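Long-range contacts in carbamate kinase (Aeropyrum pernix, PDB 2E9Y), which probably catalyses the reversible transfer of a phosphoryl group between ATP and carbamate, interconverting these with ADP and carbamoyl phosphate: residues L6-L11 / T225-D230; V117-S122 / P166-V171; W252-A257 / G310-L315. All coordinates share one frame; numbering follows the deposited sequence.

Contact 1 of 3, residues L6-L11 / T225-D230; sequences LAVIAL and TQLNAD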
ATOM      1  N   LEU A   6      10.672  12.154  19.902  1.00 28.96           N
ATOM      2  CA  LEU A   6      10.412  11.565  18.593  1.00 26.75           C
ATOM      3  C   LEU A   6      11.671  11.387  17.756  1.00 25.50           C
ATOM      4  O   LEU A   6      12.506  12.284  17.665  1.00 24.67           O
ATOM      5  CB  LEU A   6       9.415  12.429  17.816  1.00 26.86           C
ATOM      6  CG  LEU A   6       9.131  12.006  16.368  1.00 26.35           C
ATOM      7  CD1 LEU A   6       8.506  10.620  16.350  1.00 24.73           C
ATOM      8  CD2 LEU A   6       8.201  13.018  15.716  1.00 28.70           C
ATOM      9  N   ALA A   7      11.795  10.223  17.135  1.00 23.88           N
ATOM     10  CA  ALA A   7      12.945   9.944  16.295  1.00 22.47           C
ATOM     11  C   ALA A   7      12.505   9.331  14.974  1.00 21.41           C
ATOM     12  O   ALA A   7      11.633   8.464  14.945  1.00 21.36           O
ATOM     13  CB  ALA A   7      13.893   8.993  17.009  1.00 23.45           C
ATOM     14  N   VAL A   8      13.087   9.807  13.881  1.00 19.05           N
ATOM     15  CA  VAL A   8      12.789   9.236  12.573  1.00 19.01           C
ATOM     16  C   VAL A   8      13.926   8.236  12.391  1.00 18.37           C
ATOM     17  O   VAL A   8      15.099   8.606  12.445  1.00 18.09           O
ATOM     18  CB  VAL A   8      12.821  10.304  11.449  1.00 17.07           C
ATOM     19  CG1 VAL A   8      12.823   9.626  10.084  1.00 17.15           C
ATOM     20  CG2 VAL A   8      11.601  11.206  11.567  1.00 18.37           C
ATOM     21  N   ILE A   9      13.575   6.966  12.220  1.00 16.71           N
ATOM     22  CA  ILE A   9      14.566   5.907  12.069  1.00 17.31           C
ATOM     23  C   ILE A   9      14.518   5.348  10.655  1.00 18.14           C
ATOM     24  O   ILE A   9      13.532   4.732  10.260  1.00 18.30           O
ATOM     25  CB  ILE A   9      14.300   4.766  13.074  1.00 18.95           C
ATOM     26  CG1 ILE A   9      14.324   5.331  14.499  1.00 20.86           C
ATOM     27  CG2 ILE A   9      15.341   3.664  12.917  1.00 18.67           C
ATOM     28  CD1 ILE A   9      13.840   4.374  15.566  1.00 20.95           C
ATOM     29  N   ALA A  10      15.590   5.575   9.907  1.00 15.75           N
ATOM     30  CA  ALA A  10      15.687   5.112   8.530  1.00 17.63           C
ATOM     31  C   ALA A  10      16.370   3.748   8.435  1.00 17.09           C
ATOM     32  O   ALA A  10      17.580   3.632   8.629  1.00 17.29           O
ATOM     33  CB  ALA A  10      16.446   6.142   7.695  1.00 17.30           C
ATOM     34  N   LEU A  11      15.579   2.723   8.134  1.00 17.42           N
ATOM     35  CA  LEU A  11      16.091   1.364   8.001  1.00 18.83           C
ATOM     36  C   LEU A  11      16.707   1.140   6.626  1.00 20.54           C
ATOM     37  O   LEU A  11      16.360   1.824   5.659  1.00 20.25           O
ATOM     38  CB  LEU A  11      14.960   0.350   8.213  1.00 18.09           C
ATOM     39  CG  LEU A  11      14.251   0.381   9.567  1.00 17.56           C
ATOM     40  CD1 LEU A  11      13.135  -0.666   9.609  1.00 20.23           C
ATOM     41  CD2 LEU A  11      15.273   0.113  10.666  1.00 19.55           C
ATOM     42  N   THR A 225      13.012  16.822   9.756  1.00 17.32           N
ATOM     43  CA  THR A 225      13.003  18.272   9.869  1.00 18.57           C
ATOM     44  C   THR A 225      11.578  18.825   9.861  1.00 19.51           C
ATOM     45  O   THR A 225      11.244  19.695  10.665  1.00 19.16           O
ATOM     46  CB  THR A 225      13.809  18.915   8.718  1.00 18.57           C
ATOM     47  OG1 THR A 225      15.196  18.593   8.872  1.00 19.12           O
ATOM     48  CG2 THR A 225      13.639  20.430   8.716  1.00 19.30           C
ATOM     49  N   GLN A 226      10.732  18.314   8.970  1.00 18.28           N
ATOM     50  CA  GLN A 226       9.363  18.811   8.873  1.00 18.88           C
ATOM     51  C   GLN A 226       8.471  18.362  10.051  1.00 20.03           C
ATOM     52  O   GLN A 226       7.450  18.966  10.352  1.00 20.40           O
ATOM     53  CB  GLN A 226       8.764  18.354   7.537  1.00 19.19           C
ATOM     54  CG  GLN A 226       9.493  18.954   6.331  1.00 19.33           C
ATOM     55  CD  GLN A 226       8.637  18.835   5.086  1.00 21.70           C
ATOM     56  OE1 GLN A 226       8.119  17.787   4.735  1.00 22.19           O
ATOM     57  NE2 GLN A 226       8.570  19.965   4.352  1.00 23.08           N
ATOM     58  N   LEU A 227       8.868  17.243  10.699  1.00 18.77           N
ATOM     59  CA  LEU A 227       8.110  16.770  11.861  1.00 20.61           C
ATOM     60  C   LEU A 227       8.622  17.398  13.160  1.00 22.10           C
ATOM     61  O   LEU A 227       8.130  17.132  14.251  1.00 22.63           O
ATOM     62  CB  LEU A 227       8.270  15.245  11.972  1.00 20.14           C
ATOM     63  CG  LEU A 227       7.483  14.433  10.943  1.00 19.66           C
ATOM     64  CD1 LEU A 227       7.664  12.928  11.158  1.00 18.23           C
ATOM     65  CD2 LEU A 227       5.985  14.712  10.999  1.00 19.88           C
ATOM     66  N   ASN A 228       9.679  18.217  13.033  1.00 22.44           N
ATOM     67  CA  ASN A 228      10.335  18.727  14.235  1.00 25.72           C
ATOM     68  C   ASN A 228      10.785  17.579  15.154  1.00 24.60           C
ATOM     69  O   ASN A 228      10.602  17.618  16.364  1.00 25.19           O
ATOM     70  CB  ASN A 228       9.350  19.626  14.985  1.00 29.09           C
ATOM     71  CG  ASN A 228       8.956  20.800  14.121  1.00 33.52           C
ATOM     72  OD1 ASN A 228       7.813  21.243  14.126  1.00 38.00           O
ATOM     73  ND2 ASN A 228       9.961  21.375  13.439  1.00 35.87           N
ATOM     74  N   ALA A 229      11.352  16.539  14.549  1.00 22.26           N
ATOM     75  CA  ALA A 229      11.808  15.374  15.295  1.00 22.35           C
ATOM     76  C   ALA A 229      12.977  15.756  16.191  1.00 22.68           C
ATOM     77  O   ALA A 229      13.723  16.691  15.896  1.00 21.43           O
ATOM     78  CB  ALA A 229      12.225  14.258  14.332  1.00 19.88           C
ATOM     79  N   ASP A 230      13.137  15.019  17.282  1.00 22.60           N
ATOM     80  CA  ASP A 230      14.218  15.278  18.220  1.00 23.94           C
ATOM     81  C   ASP A 230      15.515  14.637  17.738  1.00 23.34           C
ATOM     82  O   ASP A 230      16.606  15.035  18.146  1.00 22.76           O
ATOM     83  CB  ASP A 230      13.851  14.721  19.600  1.00 26.48           C
ATOM     84  CG  ASP A 230      12.622  15.387  20.190  1.00 27.97           C
ATOM     85  OD1 ASP A 230      12.704  16.580  20.544  1.00 30.29           O
ATOM     86  OD2 ASP A 230      11.570  14.721  20.296  1.00 28.86           O
TER
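Leu-6 and Asp-230 hold each other by two hydrogen bonds that run in opposite directions. The backbone N of Leu-6 gives its hydrogen to Asp-230 OD2 at 2.7 Å in a nearly straight bond (170°), entering on the anti lone pair, away from the other carboxylate oxygen. In return, the N of Asp-230 donates to Leu-6 O at 2.8 Å, more bent (140°) and tilted somewhat out of the carbonyl plane. With chi1 at -62° the aspartate CG lies beside its own backbone N, which swings the carboxylate back to the start of the strand. A leucine replacing this aspartate would probably leave the N-H of Leu-6 without its carboxylate acceptor and the strand entrance held by one bond fewer. Here the chain leaves helix 216-226 through a Schellman motif, with Asn-228 at positive phi, and turns directly into strand 231-236, parallel neighbour of strand 6-10 in the central sheet; Val-8 continues the ladder to Leu-231 and Val-233. Apolar contacts fill the angle between helix end and strand. The methyl of Ala-229 is shared, its CB lying 4.3 Å from Leu-6 CG and 4.2 Å from Val-8 CG2. Further back, Leu-227 CD1 approaches the same Val-8 CG2 at 4.3 Å, while Leu-227 CB lies 4.4 Å from Leu-6 CD2. Leu-227 also packs on Ile-179 and Ala-180 of helix 176-185, and Val-8 on Ala-224 of helix 216-226.

Contact 2 of 3, residues V117-S122 / P166-V171; sequences VLVDVS and PSPRPV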
ATOM      1  N   VAL A 117       6.300  12.264  -2.011  1.00 15.00           N
ATOM      2  CA  VAL A 117       7.338  13.256  -1.771  1.00 14.89           C
ATOM      3  C   VAL A 117       7.381  14.220  -2.949  1.00 15.15           C
ATOM      4  O   VAL A 117       7.415  13.796  -4.104  1.00 15.33           O
ATOM      5  CB  VAL A 117       8.721  12.588  -1.604  1.00 15.68           C
ATOM      6  CG1 VAL A 117       9.802  13.643  -1.451  1.00 14.99           C
ATOM      7  CG2 VAL A 117       8.711  11.687  -0.387  1.00 19.26           C
ATOM      8  N   LEU A 118       7.360  15.516  -2.654  1.00 14.30           N
ATOM      9  CA  LEU A 118       7.403  16.543  -3.695  1.00 15.38           C
ATOM     10  C   LEU A 118       8.839  16.745  -4.185  1.00 15.25           C
ATOM     11  O   LEU A 118       9.760  16.883  -3.384  1.00 16.20           O
ATOM     12  CB  LEU A 118       6.861  17.874  -3.149  1.00 15.52           C
ATOM     13  CG  LEU A 118       6.777  19.054  -4.128  1.00 17.88           C
ATOM     14  CD1 LEU A 118       5.700  18.771  -5.162  1.00 16.23           C
ATOM     15  CD2 LEU A 118       6.457  20.340  -3.382  1.00 18.70           C
ATOM     16  N   VAL A 119       9.027  16.744  -5.502  1.00 15.68           N
ATOM     17  CA  VAL A 119      10.348  16.973  -6.082  1.00 17.05           C
ATOM     18  C   VAL A 119      10.212  18.123  -7.077  1.00 19.09           C
ATOM     19  O   VAL A 119       9.094  18.485  -7.457  1.00 19.45           O
ATOM     20  CB  VAL A 119      10.902  15.703  -6.787  1.00 17.50           C
ATOM     21  CG1 VAL A 119      11.050  14.577  -5.763  1.00 17.04           C
ATOM     22  CG2 VAL A 119       9.987  15.274  -7.926  1.00 17.76           C
ATOM     23  N   ASP A 120      11.337  18.704  -7.490  1.00 19.23           N
ATOM     24  CA  ASP A 120      11.307  19.829  -8.424  1.00 23.10           C
ATOM     25  C   ASP A 120      11.583  19.390  -9.857  1.00 21.34           C
ATOM     26  O   ASP A 120      12.545  18.677 -10.130  1.00 22.82           O
ATOM     27  CB  ASP A 120      12.330  20.888  -8.002  1.00 26.06           C
ATOM     28  CG  ASP A 120      12.099  22.225  -8.682  1.00 30.32           C
ATOM     29  OD1 ASP A 120      12.105  22.272  -9.928  1.00 30.06           O
ATOM     30  OD2 ASP A 120      11.906  23.230  -7.966  1.00 34.34           O
ATOM     31  N   VAL A 121      10.727  19.830 -10.772  1.00 22.35           N
ATOM     32  CA  VAL A 121      10.856  19.480 -12.178  1.00 23.43           C
ATOM     33  C   VAL A 121      12.156  19.988 -12.804  1.00 22.98           C
ATOM     34  O   VAL A 121      12.583  19.493 -13.849  1.00 20.93           O
ATOM     35  CB  VAL A 121       9.660  20.029 -12.982  1.00 25.07           C
ATOM     36  CG1 VAL A 121       9.723  21.548 -13.044  1.00 27.70           C
ATOM     37  CG2 VAL A 121       9.646  19.427 -14.367  1.00 29.42           C
ATOM     38  N   SER A 122      12.791  20.963 -12.159  1.00 22.65           N
ATOM     39  CA  SER A 122      14.037  21.524 -12.678  1.00 21.96           C
ATOM     40  C   SER A 122      15.259  20.733 -12.221  1.00 22.56           C
ATOM     41  O   SER A 122      16.377  20.990 -12.670  1.00 22.77           O
ATOM     42  CB  SER A 122      14.188  22.978 -12.230  1.00 22.04           C
ATOM     43  OG  SER A 122      14.405  23.066 -10.832  0.50 18.64           O
ATOM     44  N   PRO A 166      15.245   9.179 -13.090  1.00 17.50           N
ATOM     45  CA  PRO A 166      15.705  10.282 -12.242  1.00 19.39           C
ATOM     46  C   PRO A 166      15.626   9.992 -10.744  1.00 18.59           C
ATOM     47  O   PRO A 166      14.737   9.277 -10.282  1.00 17.73           O
ATOM     48  CB  PRO A 166      14.764  11.427 -12.618  1.00 18.61           C
ATOM     49  CG  PRO A 166      14.360  11.113 -14.018  1.00 20.12           C
ATOM     50  CD  PRO A 166      14.147   9.620 -13.968  1.00 18.17           C
ATOM     51  N   SER A 167      16.559  10.565  -9.997  1.00 18.96           N
ATOM     52  CA  SER A 167      16.571  10.435  -8.542  1.00 19.30           C
ATOM     53  C   SER A 167      16.722  11.859  -8.022  1.00 17.60           C
ATOM     54  O   SER A 167      17.772  12.238  -7.509  1.00 20.14           O
ATOM     55  CB  SER A 167      17.741   9.575  -8.064  1.00 22.65           C
ATOM     56  OG  SER A 167      17.728   9.481  -6.644  1.00 24.84           O
ATOM     57  N   PRO A 168      15.666  12.672  -8.169  1.00 18.27           N
ATOM     58  CA  PRO A 168      15.635  14.073  -7.734  1.00 18.24           C
ATOM     59  C   PRO A 168      15.670  14.221  -6.223  1.00 19.49           C
ATOM     60  O   PRO A 168      15.303  13.302  -5.490  1.00 19.78           O
ATOM     61  CB  PRO A 168      14.333  14.590  -8.331  1.00 17.48           C
ATOM     62  CG  PRO A 168      13.454  13.389  -8.298  1.00 20.50           C
ATOM     63  CD  PRO A 168      14.372  12.281  -8.762  1.00 17.50           C
ATOM     64  N   ARG A 169      16.119  15.380  -5.758  1.00 18.44           N
ATOM     65  CA  ARG A 169      16.181  15.627  -4.327  1.00 20.76           C
ATOM     66  C   ARG A 169      14.797  15.946  -3.769  1.00 19.33           C
ATOM     67  O   ARG A 169      13.986  16.601  -4.421  1.00 19.04           O
ATOM     68  CB  ARG A 169      17.155  16.769  -4.024  1.00 23.57           C
ATOM     69  CG  ARG A 169      18.617  16.349  -4.123  1.00 30.47           C
ATOM     70  CD  ARG A 169      19.530  17.309  -3.368  1.00 34.09           C
ATOM     71  NE  ARG A 169      20.822  16.703  -3.051  1.00 37.28           N
ATOM     72  CZ  ARG A 169      21.761  16.414  -3.948  1.00 40.11           C
ATOM     73  NH1 ARG A 169      21.562  16.678  -5.234  1.00 41.84           N
ATOM     74  NH2 ARG A 169      22.899  15.856  -3.560  1.00 40.75           N
ATOM     75  N   PRO A 170      14.503  15.465  -2.551  1.00 17.98           N
ATOM     76  CA  PRO A 170      13.201  15.715  -1.930  1.00 17.56           C
ATOM     77  C   PRO A 170      13.041  17.181  -1.539  1.00 18.42           C
ATOM     78  O   PRO A 170      13.966  17.787  -1.002  1.00 18.52           O
ATOM     79  CB  PRO A 170      13.212  14.779  -0.724  1.00 18.04           C
ATOM     80  CG  PRO A 170      14.647  14.760  -0.335  1.00 18.55           C
ATOM     81  CD  PRO A 170      15.364  14.658  -1.668  1.00 18.78           C
ATOM     82  N   VAL A 171      11.871  17.748  -1.822  1.00 18.76           N
ATOM     83  CA  VAL A 171      11.608  19.148  -1.495  1.00 19.25           C
ATOM     84  C   VAL A 171      10.701  19.265  -0.278  1.00 19.06           C
ATOM     85  O   VAL A 171      10.934  20.091   0.602  1.00 19.01           O
ATOM     86  CB  VAL A 171      10.962  19.878  -2.684  1.00 21.17           C
ATOM     87  CG1 VAL A 171      10.636  21.315  -2.302  1.00 22.92           C
ATOM     88  CG2 VAL A 171      11.914  19.846  -3.876  1.00 20.32           C
TER
HETATM   89  O   HOH W   1      14.026  18.145  -6.636  1.00 19.26           O
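Val-119 and Pro-168 make the tight side of this contact together with Val-117 and Pro-170, each valine laid against a proline ring. Val-119 CG1 reaches the ring at Pro-168 CG, 3.7 Å away, the two side chains crossing at a slant. Val-117 and Pro-170 instead lie alongside one another and point the same way; the valine's CG1 is trans to its backbone N (chi1 176°), and this brings it to 3.7 Å from Pro-170 CB. Beside these pairs the backbones are joined by a hydrogen bond, from Val-171 N to Leu-118 O at 2.8 Å, with the donor nearly in line with the carbonyl. Val-171, though exposed, lies over the Leu-118 carbonyl, its CB 3.3 Å from Leu-118 O and its CG2 3.8 Å from Asp-120 N. The opposite character appears toward Asp-120, where the chains part and a water takes over: it accepts from Asp-120 N at 2.9 Å and donates to Arg-169 O at 2.7 Å. Asp-120 folds back in an Asx turn, OD1 accepting from Ser-122 N at 2.7 Å, while the side chain of Arg-169 leaves the contact for a salt bridge with Glu-280 of helix 275-289. The two segments thus bring together the ends of antiparallel strands 112-119 and 170-173; Pro-170 rests on Leu-218 and Leu-222 of helix 216-226, and Val-119 meets Val-200 of strand 197-201.

Contact 3 of 3, residues W252-A257 / G310-L315; sequences WLRRAA and GTVVML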
ATOM      1  N   TRP A 252      36.862   4.774  12.175  1.00 42.64           N
ATOM      2  CA  TRP A 252      35.434   4.969  12.364  1.00 42.20           C
ATOM      3  C   TRP A 252      35.209   6.118  13.334  1.00 41.54           C
ATOM      4  O   TRP A 252      35.712   6.106  14.457  1.00 41.30           O
ATOM      5  CB  TRP A 252      34.780   3.691  12.893  1.00 42.46           C
ATOM      6  CG  TRP A 252      34.887   2.555  11.932  1.00 43.62           C
ATOM      7  CD1 TRP A 252      35.928   1.680  11.807  1.00 43.86           C
ATOM      8  CD2 TRP A 252      33.954   2.219  10.897  1.00 43.89           C
ATOM      9  NE1 TRP A 252      35.703   0.822  10.755  1.00 44.41           N
ATOM     10  CE2 TRP A 252      34.499   1.132  10.179  1.00 43.88           C
ATOM     11  CE3 TRP A 252      32.711   2.735  10.504  1.00 43.31           C
ATOM     12  CZ2 TRP A 252      33.844   0.550   9.089  1.00 43.73           C
ATOM     13  CZ3 TRP A 252      32.061   2.157   9.420  1.00 43.72           C
ATOM     14  CH2 TRP A 252      32.630   1.075   8.726  1.00 43.66           C
ATOM     15  N   LEU A 253      34.456   7.114  12.883  1.00 40.00           N
ATOM     16  CA  LEU A 253      34.169   8.288  13.709  1.00 39.11           C
ATOM     17  C   LEU A 253      33.065   7.994  14.712  1.00 38.76           C
ATOM     18  O   LEU A 253      32.096   7.307  14.436  1.00 37.66           O
ATOM     19  CB  LEU A 253      33.702   9.429  12.797  1.00 38.61           C
ATOM     20  CG  LEU A 253      34.664   9.735  11.646  1.00 37.84           C
ATOM     21  CD1 LEU A 253      34.173  10.893  10.788  1.00 36.82           C
ATOM     22  CD2 LEU A 253      36.064  10.127  12.103  1.00 38.36           C
ATOM     23  N   ARG A 254      33.261   8.533  15.930  1.00 38.50           N
ATOM     24  CA  ARG A 254      32.260   8.359  16.974  1.00 39.26           C
ATOM     25  C   ARG A 254      31.412   9.625  17.126  1.00 38.22           C
ATOM     26  O   ARG A 254      30.259   9.618  17.541  1.00 36.61           O
ATOM     27  CB  ARG A 254      33.002   8.086  18.283  1.00 41.79           C
ATOM     28  CG  ARG A 254      32.056   7.848  19.459  1.00 44.64           C
ATOM     29  CD  ARG A 254      31.067   6.709  19.177  1.00 47.38           C
ATOM     30  NE  ARG A 254      30.143   6.504  20.300  1.00 50.31           N
ATOM     31  CZ  ARG A 254      29.296   7.507  20.631  1.00 52.19           C
ATOM     32  NH1 ARG A 254      29.313   8.654  19.971  1.00 52.86           N
ATOM     33  NH2 ARG A 254      28.441   7.330  21.642  1.00 53.08           N
ATOM     34  N   ARG A 255      32.077  10.751  16.823  1.00 37.77           N
ATOM     35  CA  ARG A 255      31.418  12.040  16.812  1.00 38.17           C
ATOM     36  C   ARG A 255      32.138  12.943  15.812  1.00 36.81           C
ATOM     37  O   ARG A 255      33.349  12.884  15.658  1.00 37.92           O
ATOM     38  CB  ARG A 255      31.559  12.667  18.201  1.00 41.22           C
ATOM     39  CG  ARG A 255      30.720  11.974  19.274  1.00 46.25           C
ATOM     40  CD  ARG A 255      30.714  12.722  20.618  1.00 50.18           C
ATOM     41  NE  ARG A 255      29.934  11.963  21.602  1.00 53.41           N
ATOM     42  CZ  ARG A 255      29.786  12.446  22.856  1.00 54.99           C
ATOM     43  NH1 ARG A 255      30.329  13.600  23.208  1.00 56.49           N
ATOM     44  NH2 ARG A 255      29.076  11.741  23.736  1.00 56.09           N
ATOM     45  N   ALA A 256      31.378  13.769  15.103  1.00 34.03           N
ATOM     46  CA  ALA A 256      31.958  14.656  14.108  1.00 31.49           C
ATOM     47  C   ALA A 256      31.032  15.829  13.834  1.00 30.46           C
ATOM     48  O   ALA A 256      29.814  15.666  13.752  1.00 29.89           O
ATOM     49  CB  ALA A 256      32.224  13.888  12.819  1.00 31.92           C
ATOM     50  N   ALA A 257      31.613  17.017  13.707  1.00 28.67           N
ATOM     51  CA  ALA A 257      30.833  18.208  13.423  1.00 26.96           C
ATOM     52  C   ALA A 257      30.367  18.124  11.975  1.00 27.02           C
ATOM     53  O   ALA A 257      31.124  17.701  11.097  1.00 24.74           O
ATOM     54  CB  ALA A 257      31.682  19.454  13.630  1.00 27.98           C
ATOM     55  N   GLY A 310      27.728   4.284  17.115  1.00 31.71           N
ATOM     56  CA  GLY A 310      27.610   4.901  15.806  1.00 30.58           C
ATOM     57  C   GLY A 310      28.274   6.263  15.743  1.00 30.30           C
ATOM     58  O   GLY A 310      28.980   6.666  16.669  1.00 30.79           O
ATOM     59  N   THR A 311      28.044   6.980  14.648  1.00 27.67           N
ATOM     60  CA  THR A 311      28.628   8.302  14.465  1.00 27.68           C
ATOM     61  C   THR A 311      27.617   9.408  14.738  1.00 26.97           C
ATOM     62  O   THR A 311      26.607   9.522  14.046  1.00 23.57           O
ATOM     63  CB  THR A 311      29.155   8.480  13.029  1.00 26.85           C
ATOM     64  OG1 THR A 311      30.135   7.473  12.754  1.00 27.33           O
ATOM     65  CG2 THR A 311      29.786   9.857  12.855  1.00 28.86           C
ATOM     66  N   VAL A 312      27.889  10.223  15.752  1.00 26.56           N
ATOM     67  CA  VAL A 312      27.000  11.326  16.083  1.00 25.45           C
ATOM     68  C   VAL A 312      27.448  12.570  15.318  1.00 26.95           C
ATOM     69  O   VAL A 312      28.580  13.036  15.475  1.00 26.68           O
ATOM     70  CB  VAL A 312      27.022  11.635  17.593  1.00 25.51           C
ATOM     71  CG1 VAL A 312      26.053  12.764  17.904  1.00 24.41           C
ATOM     72  CG2 VAL A 312      26.662  10.389  18.381  1.00 28.24           C
ATOM     73  N   VAL A 313      26.565  13.090  14.473  1.00 23.95           N
ATOM     74  CA  VAL A 313      26.858  14.282  13.692  1.00 25.71           C
ATOM     75  C   VAL A 313      26.357  15.459  14.519  1.00 27.20           C
ATOM     76  O   VAL A 313      25.154  15.608  14.738  1.00 26.34           O
ATOM     77  CB  VAL A 313      26.144  14.235  12.320  1.00 24.38           C
ATOM     78  CG1 VAL A 313      26.468  15.482  11.519  1.00 23.74           C
ATOM     79  CG2 VAL A 313      26.578  12.984  11.557  1.00 23.33           C
ATOM     80  N   MET A 314      27.292  16.289  14.977  1.00 30.50           N
ATOM     81  CA  MET A 314      26.975  17.429  15.834  1.00 33.22           C
ATOM     82  C   MET A 314      26.901  18.774  15.119  1.00 33.26           C
ATOM     83  O   MET A 314      27.418  18.938  14.017  1.00 30.76           O
ATOM     84  CB  MET A 314      28.011  17.510  16.960  1.00 36.40           C
ATOM     85  CG  MET A 314      28.307  16.169  17.617  1.00 40.87           C
ATOM     86  SD  MET A 314      29.648  16.248  18.825  1.00 48.27           S
ATOM     87  CE  MET A 314      31.088  16.171  17.749  1.00 45.61           C
ATOM     88  N   LEU A 315      26.266  19.740  15.777  1.00 35.35           N
ATOM     89  CA  LEU A 315      26.094  21.082  15.234  1.00 37.84           C
ATOM     90  C   LEU A 315      27.435  21.801  15.086  1.00 38.75           C
ATOM     91  O   LEU A 315      28.399  21.542  15.794  1.00 38.95           O
ATOM     92  CB  LEU A 315      25.187  21.869  16.183  1.00 38.41           C
ATOM     93  CG  LEU A 315      24.213  22.790  15.441  1.00 39.83           C
ATOM     94  CD1 LEU A 315      23.347  23.612  16.398  1.00 40.15           C
ATOM     95  CD2 LEU A 315      24.919  23.797  14.533  1.00 39.79           C
TER
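Strands 255-257 and 311-314 run parallel, their axes 4.6 Å apart at an angle of 24°, and are laced by Val-312 N to Arg-254 O, Ala-256 N to Val-312 O (2.9 Å) and Met-314 N to Ala-256 O. Just ahead of this ladder a side chain extends it: Thr-311 OG1 donates to Leu-253 O at 2.6 Å from above the carbonyl plane, and also bonds to Val-241 N. Thr-311 CG2 meets Leu-253 CB at 3.9 Å. Arg-254 bends at chi2 (56°), passing CD within 3.3 Å of Gly-310 O and setting NH1 alongside Val-312 CG2 at 3.5 Å, while NH2 is held by Leu-307 O. Arg-255, extended, lies beside Val-312 on the sheet face that also carries Met-314. The methionine turns at chi3 (-81°), laying CE on Arg-255 CB at 3.6 Å. On the other face, Ala-256 and Val-313 pack against Leu-261 of helix 258-266, which starts directly after Ala-257, its N-cap. This is a parallel pair at the margin of a mixed alpha/beta sheet: the C-terminal strand 311-314 slots in between strand 255-257 and its antiparallel neighbour 293-297, within the amino acid kinase fold.

How the contacts relate
From the N terminus, 6-11 opens contact 1, which closes only at 225-230, after 213 intervening residues. Contact 2 falls within that span: 117-122 and 166-171 bracket 43 residues that include strands 131-133 and 161-165 of a separate antiparallel sheet. Contact 3 follows in series, 252-257 meeting 310-315 across 52 residues; none of the loops cross. All three reach one mixed sheet. Contact 1 leads into strand 231-236, which pairs with 293-297, the antiparallel neighbour of 311-314 in contact 3. Helices bridge the gaps as well: helix 216-226 ends within contact 1 and packs on Pro-170 of contact 2, and helix 275-289 meets residues of all three, although the centres of contacts 2 and 3 lie about 28 Å apart.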